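Local coordinates for protein citrate synthase (Sulfolobus solfataricus, PDB 1O7X) that belongs to the citrate synthase family and is a mainly helical enzyme that assembles from two copies of one chain, at residues G42-T47 and D150-S155; A67-E72 and I123-A128; L95-T100 and S205-L210; K111-D116 and E348-Q353. All blocks are in the same frame, centred on the assembly; numbering follows the deposited sequence.

Interaction 1 (G42-T47 and D150-S155); sequences GSYEET and DSFAKS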
# COMPACT_ATOMS: atom_id res chain seq x y z
N GLY A 42 25.97 -15.12 14.39
CA GLY A 42 24.64 -15.25 14.98
C GLY A 42 23.65 -15.83 13.98
O GLY A 42 23.99 -16.28 12.89
N SER A 43 22.38 -15.81 14.36
CA SER A 43 21.26 -16.23 13.55
C SER A 43 20.34 -15.09 13.10
O SER A 43 20.46 -13.93 13.52
CB SER A 43 20.37 -17.10 14.45
OG SER A 43 19.75 -16.18 15.34
N TYR A 44 19.30 -15.48 12.35
CA TYR A 44 18.26 -14.53 11.97
C TYR A 44 17.58 -13.98 13.22
O TYR A 44 17.35 -12.78 13.32
CB TYR A 44 17.21 -15.11 11.02
CG TYR A 44 16.20 -14.07 10.55
CD1 TYR A 44 16.60 -12.83 10.08
CD2 TYR A 44 14.84 -14.34 10.58
CE1 TYR A 44 15.70 -11.89 9.66
CE2 TYR A 44 13.92 -13.40 10.16
CZ TYR A 44 14.35 -12.18 9.69
OH TYR A 44 13.42 -11.24 9.27
N GLU A 45 17.31 -14.81 14.21
CA GLU A 45 16.71 -14.43 15.47
C GLU A 45 17.49 -13.33 16.19
O GLU A 45 16.92 -12.39 16.77
CB GLU A 45 16.63 -15.67 16.38
CG GLU A 45 15.54 -16.65 16.03
CD GLU A 45 16.00 -17.82 15.19
OE1 GLU A 45 17.07 -17.71 14.56
OE2 GLU A 45 15.32 -18.87 15.16
N GLU A 46 18.81 -13.41 16.16
CA GLU A 46 19.66 -12.44 16.82
C GLU A 46 19.56 -11.12 16.06
O GLU A 46 19.57 -10.05 16.65
CB GLU A 46 21.11 -12.93 16.92
CG GLU A 46 21.98 -11.95 17.71
CD GLU A 46 23.46 -12.26 17.62
OE1 GLU A 46 23.92 -12.48 16.49
OE2 GLU A 46 24.15 -12.33 18.66
N THR A 47 19.41 -11.20 14.73
CA THR A 47 19.22 -10.03 13.89
C THR A 47 17.84 -9.43 14.13
O THR A 47 17.64 -8.20 14.03
CB THR A 47 19.42 -10.36 12.41
OG1 THR A 47 20.69 -11.00 12.23
CG2 THR A 47 19.38 -9.09 11.58
N ASP A 150 13.93 -25.24 17.27
CA ASP A 150 15.17 -24.62 17.72
C ASP A 150 15.46 -23.39 16.88
O ASP A 150 16.15 -22.51 17.42
CB ASP A 150 16.37 -25.56 17.74
CG ASP A 150 16.40 -26.58 16.62
OD1 ASP A 150 15.53 -26.57 15.72
OD2 ASP A 150 17.29 -27.47 16.57
N SER A 151 14.97 -23.30 15.64
CA SER A 151 15.19 -22.07 14.88
C SER A 151 13.99 -21.75 14.00
O SER A 151 13.08 -22.55 13.78
CB SER A 151 16.45 -22.14 14.04
OG SER A 151 16.14 -22.63 12.76
N PHE A 152 14.01 -20.52 13.49
CA PHE A 152 12.98 -20.01 12.56
C PHE A 152 13.26 -20.58 11.17
O PHE A 152 12.34 -21.09 10.54
CB PHE A 152 12.95 -18.51 12.62
CG PHE A 152 12.14 -17.73 11.64
CD1 PHE A 152 10.92 -17.17 12.02
CD2 PHE A 152 12.60 -17.47 10.36
CE1 PHE A 152 10.18 -16.41 11.14
CE2 PHE A 152 11.85 -16.72 9.47
CZ PHE A 152 10.64 -16.18 9.87
N ALA A 153 14.52 -20.62 10.72
CA ALA A 153 14.80 -21.25 9.42
C ALA A 153 14.30 -22.69 9.41
O ALA A 153 13.55 -23.14 8.51
CB ALA A 153 16.28 -21.16 9.12
N LYS A 154 14.64 -23.47 10.44
CA LYS A 154 14.17 -24.85 10.54
C LYS A 154 12.64 -24.80 10.47
O LYS A 154 12.04 -25.36 9.57
CB LYS A 154 14.69 -25.51 11.80
CG LYS A 154 14.28 -26.93 12.14
CD LYS A 154 15.42 -27.62 12.88
CE LYS A 154 15.05 -28.93 13.55
NZ LYS A 154 15.18 -28.91 15.03
N SER A 155 11.99 -24.03 11.32
CA SER A 155 10.54 -23.95 11.28
C SER A 155 9.96 -23.73 9.89
O SER A 155 9.05 -24.46 9.48
CB SER A 155 10.05 -22.88 12.26
OG SER A 155 9.94 -23.49 13.55
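Glu45 and Tyr44 meet Phe152 in a mixed polar and aromatic contact between the first turns of helix 44-53 and helix 152-161. It is a buried junction of two helix N-termini in this helical fold. The polar half is one bond: Phe152 N donates to Glu45 OE2 at 2.7 Å, with an N-H...O angle of 140°. The donor reaches OE2 on the syn side but tilted from the carboxylate plane. The Glu45 chain leaves its backbone with CG beside N and bends at chi2 (97°), which carries the carboxylate across to the other helix. In the apolar half, Tyr44 CD2 lies 3.9 Å from Phe152 CD2. The ring planes are 55° apart, an oblique pair, with Tyr44 CD2 and CE2 against the CD2-CE2 side of Phe152. Leu177 of helix 167-180 packs on both rings. Each helix also has its own serine N-cap. Ser43 OG accepts from Glu46 N at 3.0 Å, and Ser151 OG accepts from Lys154 N at 2.9 Å. Lys66 of helix 59-70 adds a hydrogen bond to Asp150 O and touches Glu45. The carboxylate of Glu45 thus takes a backbone N-H in the first turn of helix 152-161, which its own N-cap serine does not use. A negative charge at a helix N-terminus would probably be favoured by the helix dipole.

Interaction 2 (A67-E72 and I123-A128); sequences AKLNEE and IIAKMA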
# COMPACT_ATOMS: atom_id res chain seq x y z
N ALA A 67 11.20 -18.00 22.03
CA ALA A 67 9.97 -18.56 22.56
C ALA A 67 8.80 -17.75 22.02
O ALA A 67 7.85 -18.29 21.46
CB ALA A 67 9.99 -18.55 24.07
N LYS A 68 8.92 -16.43 22.12
CA LYS A 68 7.88 -15.57 21.56
C LYS A 68 7.65 -15.99 20.12
O LYS A 68 6.53 -16.46 19.85
CB LYS A 68 8.19 -14.10 21.79
CG LYS A 68 6.99 -13.19 21.55
CD LYS A 68 6.08 -13.09 22.77
CE LYS A 68 4.63 -12.91 22.32
NZ LYS A 68 3.75 -13.93 22.99
N LEU A 69 8.62 -15.97 19.22
CA LEU A 69 8.39 -16.45 17.86
C LEU A 69 7.57 -17.73 17.87
O LEU A 69 6.44 -17.72 17.38
CB LEU A 69 9.64 -16.75 17.05
CG LEU A 69 10.56 -15.61 16.64
CD1 LEU A 69 11.82 -16.16 15.99
CD2 LEU A 69 9.85 -14.64 15.72
N ASN A 70 8.06 -18.81 18.46
CA ASN A 70 7.42 -20.10 18.55
C ASN A 70 5.95 -20.14 18.95
O ASN A 70 5.22 -21.05 18.53
CB ASN A 70 8.19 -21.01 19.52
CG ASN A 70 9.37 -21.71 18.89
OD1 ASN A 70 9.42 -22.01 17.69
ND2 ASN A 70 10.37 -21.98 19.73
N GLU A 71 5.47 -19.20 19.75
CA GLU A 71 4.10 -19.07 20.17
C GLU A 71 3.21 -18.40 19.13
O GLU A 71 2.01 -18.23 19.38
CB GLU A 71 4.06 -18.14 21.41
CG GLU A 71 4.10 -18.90 22.72
CD GLU A 71 3.87 -18.15 24.00
OE1 GLU A 71 3.87 -16.90 24.04
OE2 GLU A 71 3.68 -18.87 25.01
N GLU A 72 3.77 -17.90 18.04
CA GLU A 72 3.06 -17.06 17.10
C GLU A 72 2.98 -17.48 15.65
O GLU A 72 2.67 -16.61 14.82
CB GLU A 72 3.79 -15.70 17.17
CG GLU A 72 3.65 -14.88 18.42
CD GLU A 72 2.24 -14.46 18.76
OE1 GLU A 72 1.28 -14.66 17.98
OE2 GLU A 72 2.08 -13.93 19.89
N ILE A 123 4.45 -10.57 14.06
CA ILE A 123 4.25 -10.44 12.63
C ILE A 123 5.28 -11.20 11.84
O ILE A 123 4.93 -11.84 10.84
CB ILE A 123 4.22 -8.96 12.19
CG1 ILE A 123 3.09 -8.27 12.99
CG2 ILE A 123 4.04 -8.86 10.69
CD1 ILE A 123 2.52 -6.97 12.52
N ILE A 124 6.53 -11.19 12.27
CA ILE A 124 7.61 -11.91 11.59
C ILE A 124 7.27 -13.38 11.47
O ILE A 124 7.37 -13.99 10.40
CB ILE A 124 8.94 -11.66 12.30
CG1 ILE A 124 9.42 -10.24 11.98
CG2 ILE A 124 10.03 -12.62 11.89
CD1 ILE A 124 10.55 -9.75 12.86
N ALA A 125 6.80 -13.98 12.55
CA ALA A 125 6.40 -15.38 12.60
C ALA A 125 5.20 -15.67 11.72
O ALA A 125 5.16 -16.68 11.00
CB ALA A 125 6.16 -15.77 14.06
N LYS A 126 4.20 -14.77 11.70
CA LYS A 126 3.06 -15.04 10.81
C LYS A 126 3.48 -14.88 9.36
O LYS A 126 2.93 -15.60 8.52
CB LYS A 126 1.84 -14.27 11.26
CG LYS A 126 1.42 -14.79 12.62
CD LYS A 126 1.01 -13.71 13.61
CE LYS A 126 -0.12 -14.20 14.48
NZ LYS A 126 0.19 -15.40 15.29
N MET A 127 4.46 -14.03 9.05
CA MET A 127 4.93 -13.92 7.68
C MET A 127 5.55 -15.25 7.23
O MET A 127 5.24 -15.76 6.15
CB MET A 127 5.93 -12.78 7.45
CG MET A 127 5.29 -11.47 7.05
SD MET A 127 4.77 -11.24 5.35
CE MET A 127 4.42 -12.87 4.75
N ALA A 128 6.34 -15.89 8.10
CA ALA A 128 6.85 -17.22 7.74
C ALA A 128 5.72 -18.16 7.35
O ALA A 128 5.84 -18.90 6.37
CB ALA A 128 7.68 -17.80 8.87
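The flat groups here are the carboxylate and the backbone carbonyl of Glu72, and both turn to the ammonium of Lys126. At the carboxylate, OE1 meets Lys126 NZ at 3.0 Å, nearly in line with its own C-O bond. The other oxygen, Glu72 OE2, faces Lys68 NZ at 3.5 Å. At the carbonyl, Lys126 NZ comes in above the plane, 51° out of it, and donates to Glu72 O at 2.8 Å. The motif is a salt-bridge network of Lys68, Glu71, Glu72 and Lys126. It ties the segment at the C-terminal end of helix 59-70 to helix 116-138 in this mainly helical fold. The Lys126 chain starts with CG beside its backbone N (chi1 -65°) and then bends at each later torsion, which brings the ammonium to both Glu72 O and Glu72 OE1. Its NZ also bonds to Glu74 O, so one amine joins two backbone carbonyls and a carboxylate. Beside these charges the contact is apolar. Ala125 points its methyl at the other segment, where it touches the backbone and CB of Glu72, and Tyr73 also packs on it. Leu69 reaches in with its end: CD2 lies 4.2 Å from Ala125 CB. Ile124 continues this layer toward Leu340 and Leu343 of helix 330-352. Its own touch on the first segment is Ile124 CG2 to Leu69 CD2, at 4.3 Å.

Interaction 3 (L95-T100 and S205-L210); sequences LLEVGT and SLTAAL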
# COMPACT_ATOMS: atom_id res chain seq x y z
N LEU A 95 -0.55 -12.85 -3.63
CA LEU A 95 -1.14 -13.72 -2.62
C LEU A 95 -0.70 -13.20 -1.26
O LEU A 95 -1.51 -13.24 -0.36
CB LEU A 95 -0.77 -15.18 -2.79
CG LEU A 95 -1.26 -16.01 -3.97
CD1 LEU A 95 -0.66 -17.41 -3.96
CD2 LEU A 95 -2.77 -16.14 -3.97
N LEU A 96 0.54 -12.73 -1.09
CA LEU A 96 1.00 -12.22 0.19
C LEU A 96 0.14 -11.02 0.57
O LEU A 96 -0.50 -11.05 1.62
CB LEU A 96 2.47 -11.88 0.12
CG LEU A 96 3.58 -12.69 0.75
CD1 LEU A 96 3.11 -13.90 1.54
CD2 LEU A 96 4.60 -13.07 -0.33
N GLU A 97 0.03 -10.03 -0.29
CA GLU A 97 -0.86 -8.87 -0.15
C GLU A 97 -2.24 -9.27 0.37
O GLU A 97 -2.83 -8.72 1.33
CB GLU A 97 -0.92 -8.27 -1.54
CG GLU A 97 -1.11 -6.81 -1.86
CD GLU A 97 -0.97 -6.59 -3.36
OE1 GLU A 97 -1.72 -7.28 -4.11
OE2 GLU A 97 -0.15 -5.82 -3.87
N VAL A 98 -2.86 -10.28 -0.24
CA VAL A 98 -4.16 -10.74 0.23
C VAL A 98 -4.10 -11.21 1.68
O VAL A 98 -5.00 -10.99 2.48
CB VAL A 98 -4.62 -11.90 -0.67
CG1 VAL A 98 -5.85 -12.54 -0.10
CG2 VAL A 98 -4.90 -11.42 -2.08
N GLY A 99 -3.08 -12.00 2.03
CA GLY A 99 -2.89 -12.54 3.36
C GLY A 99 -2.60 -11.46 4.40
O GLY A 99 -3.09 -11.57 5.53
N THR A 100 -1.84 -10.42 4.04
CA THR A 100 -1.56 -9.39 5.03
C THR A 100 -2.77 -8.49 5.23
O THR A 100 -3.05 -8.05 6.35
CB THR A 100 -0.31 -8.59 4.61
OG1 THR A 100 -0.33 -8.48 3.18
CG2 THR A 100 0.97 -9.30 5.02
N SER A 205 0.64 -1.59 6.78
CA SER A 205 1.85 -0.99 6.20
C SER A 205 2.60 -2.03 5.37
O SER A 205 3.16 -1.80 4.30
CB SER A 205 2.68 -0.37 7.32
OG SER A 205 1.79 0.16 8.28
N LEU A 206 2.59 -3.26 5.90
CA LEU A 206 3.20 -4.35 5.13
C LEU A 206 2.45 -4.51 3.80
O LEU A 206 3.06 -4.55 2.73
CB LEU A 206 3.28 -5.60 5.99
CG LEU A 206 4.48 -5.70 6.95
CD1 LEU A 206 4.39 -6.97 7.80
CD2 LEU A 206 5.80 -5.74 6.19
N THR A 207 1.12 -4.47 3.79
CA THR A 207 0.33 -4.61 2.58
C THR A 207 0.81 -3.53 1.62
O THR A 207 1.11 -3.84 0.46
CB THR A 207 -1.19 -4.58 2.84
OG1 THR A 207 -1.62 -5.63 3.72
CG2 THR A 207 -1.99 -4.76 1.56
N ALA A 208 0.95 -2.29 2.07
CA ALA A 208 1.46 -1.22 1.23
C ALA A 208 2.83 -1.55 0.61
O ALA A 208 3.02 -1.34 -0.61
CB ALA A 208 1.54 0.07 2.03
N ALA A 209 3.80 -2.01 1.41
CA ALA A 209 5.12 -2.40 0.96
C ALA A 209 5.07 -3.52 -0.09
O ALA A 209 5.75 -3.47 -1.11
CB ALA A 209 6.01 -2.97 2.06
N LEU A 210 4.24 -4.51 0.21
CA LEU A 210 4.04 -5.63 -0.70
C LEU A 210 3.37 -5.22 -2.00
O LEU A 210 3.68 -5.78 -3.06
CB LEU A 210 3.20 -6.70 -0.03
CG LEU A 210 3.88 -7.47 1.13
CD1 LEU A 210 2.90 -8.48 1.70
CD2 LEU A 210 5.17 -8.11 0.64
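Thr100 and Thr207 meet through their hydroxyls because of their first torsions. Thr100 OG1 sits between its backbone N and carbonyl carbon (chi1 36°). Thr207 OG1 lies beside its own N and anti to the carbonyl carbon (chi1 -60°). The two side chains slide past each other in opposite directions, with Thr100 OG1 3.2 Å from Thr207 OG1. That link is weak. Thr100 OG1 is also 3.0 Å from Leu96 O and 3.1 Å from Glu97 O, and which acceptor takes its proton is not settled. Thr207 OG1 has a firmer partner in Tyr203 O, one turn back on its helix. The elements are helix 92-106 and helix 202-213, an antiparallel pair with segment axes 8.8 Å apart at closest approach and 167° between their N-to-C directions. Citrate synthase subunits join through a sandwich of antiparallel helices, and this pair probably belongs to it. Thr207 packs on Thr207 of the second subunit, and Val98 packs on Ala102 of that subunit. Beside the hydroxyls the contact is apolar. Leu210 points toward the other helix, and its CD1 settles among Leu96 CB at 3.8 Å, the backbone N of Glu97 and the hydroxyl of Thr100. Trp342 of helix 330-352 packs on Leu206 and Leu210. The Glu97 side chain crosses Thr207 at about a right angle, its CG 4.1 Å from Thr207 CG2. Beyond CG it runs on extended, and Glu97 OE2 is hydrogen-bonded to Ser204 OG of the second subunit.

Interaction 4 (K111-D116 and E348-Q353); sequences KWKEND and EYVEEQ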
# COMPACT_ATOMS: atom_id res chain seq x y z
N LYS A 111 -2.64 -0.76 18.67
CA LYS A 111 -2.37 0.60 19.09
C LYS A 111 -0.91 0.98 18.97
O LYS A 111 -0.12 0.44 19.76
CB LYS A 111 -2.74 0.68 20.59
CG LYS A 111 -3.59 1.87 20.99
CD LYS A 111 -5.06 1.46 21.14
CE LYS A 111 -5.85 2.47 21.95
NZ LYS A 111 -5.11 2.89 23.19
N TRP A 112 -0.49 1.88 18.09
CA TRP A 112 0.91 2.28 18.07
C TRP A 112 1.38 2.65 19.47
O TRP A 112 0.61 3.05 20.34
CB TRP A 112 1.17 3.48 17.15
CG TRP A 112 1.23 3.02 15.73
CD1 TRP A 112 0.27 3.08 14.77
CD2 TRP A 112 2.35 2.34 15.13
NE1 TRP A 112 0.72 2.51 13.61
CE2 TRP A 112 1.99 2.06 13.79
CE3 TRP A 112 3.61 1.96 15.60
CZ2 TRP A 112 2.85 1.42 12.91
CZ3 TRP A 112 4.46 1.32 14.72
CH2 TRP A 112 4.07 1.07 13.39
N LYS A 113 2.68 2.55 19.68
CA LYS A 113 3.33 2.96 20.90
C LYS A 113 2.74 2.33 22.16
O LYS A 113 2.43 3.03 23.12
CB LYS A 113 3.31 4.49 21.05
CG LYS A 113 4.13 5.23 20.01
CD LYS A 113 4.33 6.68 20.39
CE LYS A 113 3.23 7.60 19.91
NZ LYS A 113 2.91 8.69 20.89
N GLU A 114 2.52 1.03 22.18
CA GLU A 114 2.07 0.30 23.33
C GLU A 114 3.15 -0.81 23.41
O GLU A 114 4.08 -0.72 24.19
CB GLU A 114 0.72 -0.35 23.26
CG GLU A 114 -0.54 0.46 23.33
CD GLU A 114 -1.72 -0.37 23.82
OE1 GLU A 114 -1.66 -1.62 23.74
OE2 GLU A 114 -2.71 0.24 24.31
N ASN A 115 3.11 -1.67 22.40
CA ASN A 115 4.08 -2.76 22.34
C ASN A 115 4.54 -3.11 20.93
O ASN A 115 4.53 -4.27 20.51
CB ASN A 115 3.40 -3.94 23.05
CG ASN A 115 4.31 -4.64 24.03
OD1 ASN A 115 3.84 -5.42 24.87
ND2 ASN A 115 5.62 -4.40 23.95
N ASP A 116 5.06 -2.14 20.19
CA ASP A 116 5.53 -2.30 18.82
C ASP A 116 6.44 -3.49 18.62
O ASP A 116 6.18 -4.35 17.77
CB ASP A 116 6.18 -1.00 18.34
CG ASP A 116 5.25 0.20 18.44
OD1 ASP A 116 4.04 0.00 18.70
OD2 ASP A 116 5.70 1.36 18.26
N GLU A 348 10.80 2.71 13.90
CA GLU A 348 11.73 3.81 14.16
C GLU A 348 11.05 5.14 13.84
O GLU A 348 11.22 6.12 14.54
CB GLU A 348 13.02 3.64 13.36
CG GLU A 348 13.93 4.85 13.38
CD GLU A 348 15.29 4.53 12.79
OE1 GLU A 348 15.34 4.24 11.59
OE2 GLU A 348 16.31 4.58 13.52
N TYR A 349 10.34 5.14 12.71
CA TYR A 349 9.60 6.30 12.23
C TYR A 349 8.49 6.75 13.17
O TYR A 349 8.51 7.90 13.60
CB TYR A 349 9.04 5.99 10.83
CG TYR A 349 8.50 7.23 10.16
CD1 TYR A 349 9.36 8.15 9.59
CD2 TYR A 349 7.12 7.50 10.13
CE1 TYR A 349 8.89 9.29 8.98
CE2 TYR A 349 6.65 8.64 9.51
CZ TYR A 349 7.53 9.53 8.93
OH TYR A 349 7.08 10.67 8.34
N VAL A 350 7.57 5.89 13.57
CA VAL A 350 6.51 6.29 14.48
C VAL A 350 7.03 6.68 15.86
O VAL A 350 6.51 7.64 16.45
CB VAL A 350 5.44 5.19 14.60
CG1 VAL A 350 4.31 5.61 15.54
CG2 VAL A 350 4.84 4.81 13.25
N GLU A 351 8.02 6.01 16.45
CA GLU A 351 8.44 6.33 17.80
C GLU A 351 9.34 7.55 17.95
O GLU A 351 9.31 8.19 19.02
CB GLU A 351 9.13 5.14 18.46
CG GLU A 351 8.18 4.03 18.88
CD GLU A 351 8.89 2.83 19.47
OE1 GLU A 351 8.30 1.71 19.47
OE2 GLU A 351 10.05 3.06 19.93
N GLU A 352 10.13 7.90 16.94
CA GLU A 352 11.03 9.02 17.05
C GLU A 352 10.84 10.15 16.07
O GLU A 352 11.16 11.31 16.43
CB GLU A 352 12.49 8.58 16.82
CG GLU A 352 12.92 7.27 17.44
CD GLU A 352 14.36 6.94 17.09
OE1 GLU A 352 15.01 7.74 16.37
OE2 GLU A 352 14.82 5.87 17.53
N GLN A 353 10.50 9.87 14.83
CA GLN A 353 10.39 10.93 13.82
C GLN A 353 8.99 11.14 13.27
O GLN A 353 8.84 11.58 12.12
CB GLN A 353 11.30 10.46 12.67
CG GLN A 353 12.76 10.30 12.95
CD GLN A 353 13.56 9.95 11.71
OE1 GLN A 353 13.69 10.76 10.78
NE2 GLN A 353 14.10 8.73 11.77
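Val350 packs its two methyls against the indole of Trp112, while Glu351 next to it reaches Asp116. Val350 has the most surface buried here. Its CG1 is anti to the backbone N (chi1 -179°) and CG2 lies beside that N, which sets both methyls against one face of the indole. Val350 CG2 stands over the face, 3.7 Å from the centroid of the six-membered ring of Trp112 and 5° off the normal: a CH-pi contact. Val350 CG1 meets Trp112 CE3 at 3.7 Å and also lies by CD2. Glu351 comes second. Glu351 CG lies 4.4 Å from Lys113 CG, at the exposed margin; beyond CG the chain runs extended and brings its carboxylate to Asp116. The Glu351 and Asp116 side chains come from opposite directions, their carboxylate planes 36° apart, with Glu351 OE1 close to Asp116 OD2. Both are acceptors and no hydrogen bond joins them. Asp116 OD1 takes a weak bond from Lys113 N, and Asp116 OD2 also lies at the edge of the Trp112 ring. Trp112 completes the contact; its NE1 bonds to Ser200 O, and Phe110 meets its ring edge-to-face. Thus the loop between helices 92-106 and 116-138 is laid against the end of helix 330-352. Tyr349 of that end packs on helix 187-197, and Glu348 and Gln353 bond to residues in and just after strand 12-16.

Interactions 1, 2 and 3 are buried, while interaction 4 is partly buried and lies farthest from the chain centre. Interactions 1 and 2 touch: Phe152 packs on Ala128 and Glu45 on Leu69. Interactions 2 and 3 also touch, through Met127 on Leu96 and Ile123 on Leu206. Helix 330-352 lies beside the first three contacts and supplies one side of the fourth. Chemistry follows place. Interaction 1 pairs rings beside a helix-end bond, and interaction 2 sets a charged network beside an alanine, leucine and isoleucine contact. Interaction 3 has hydroxyls and leucine close to the second subunit. Interaction 4 puts a methyl on an indole, with two carboxylates close at its margin.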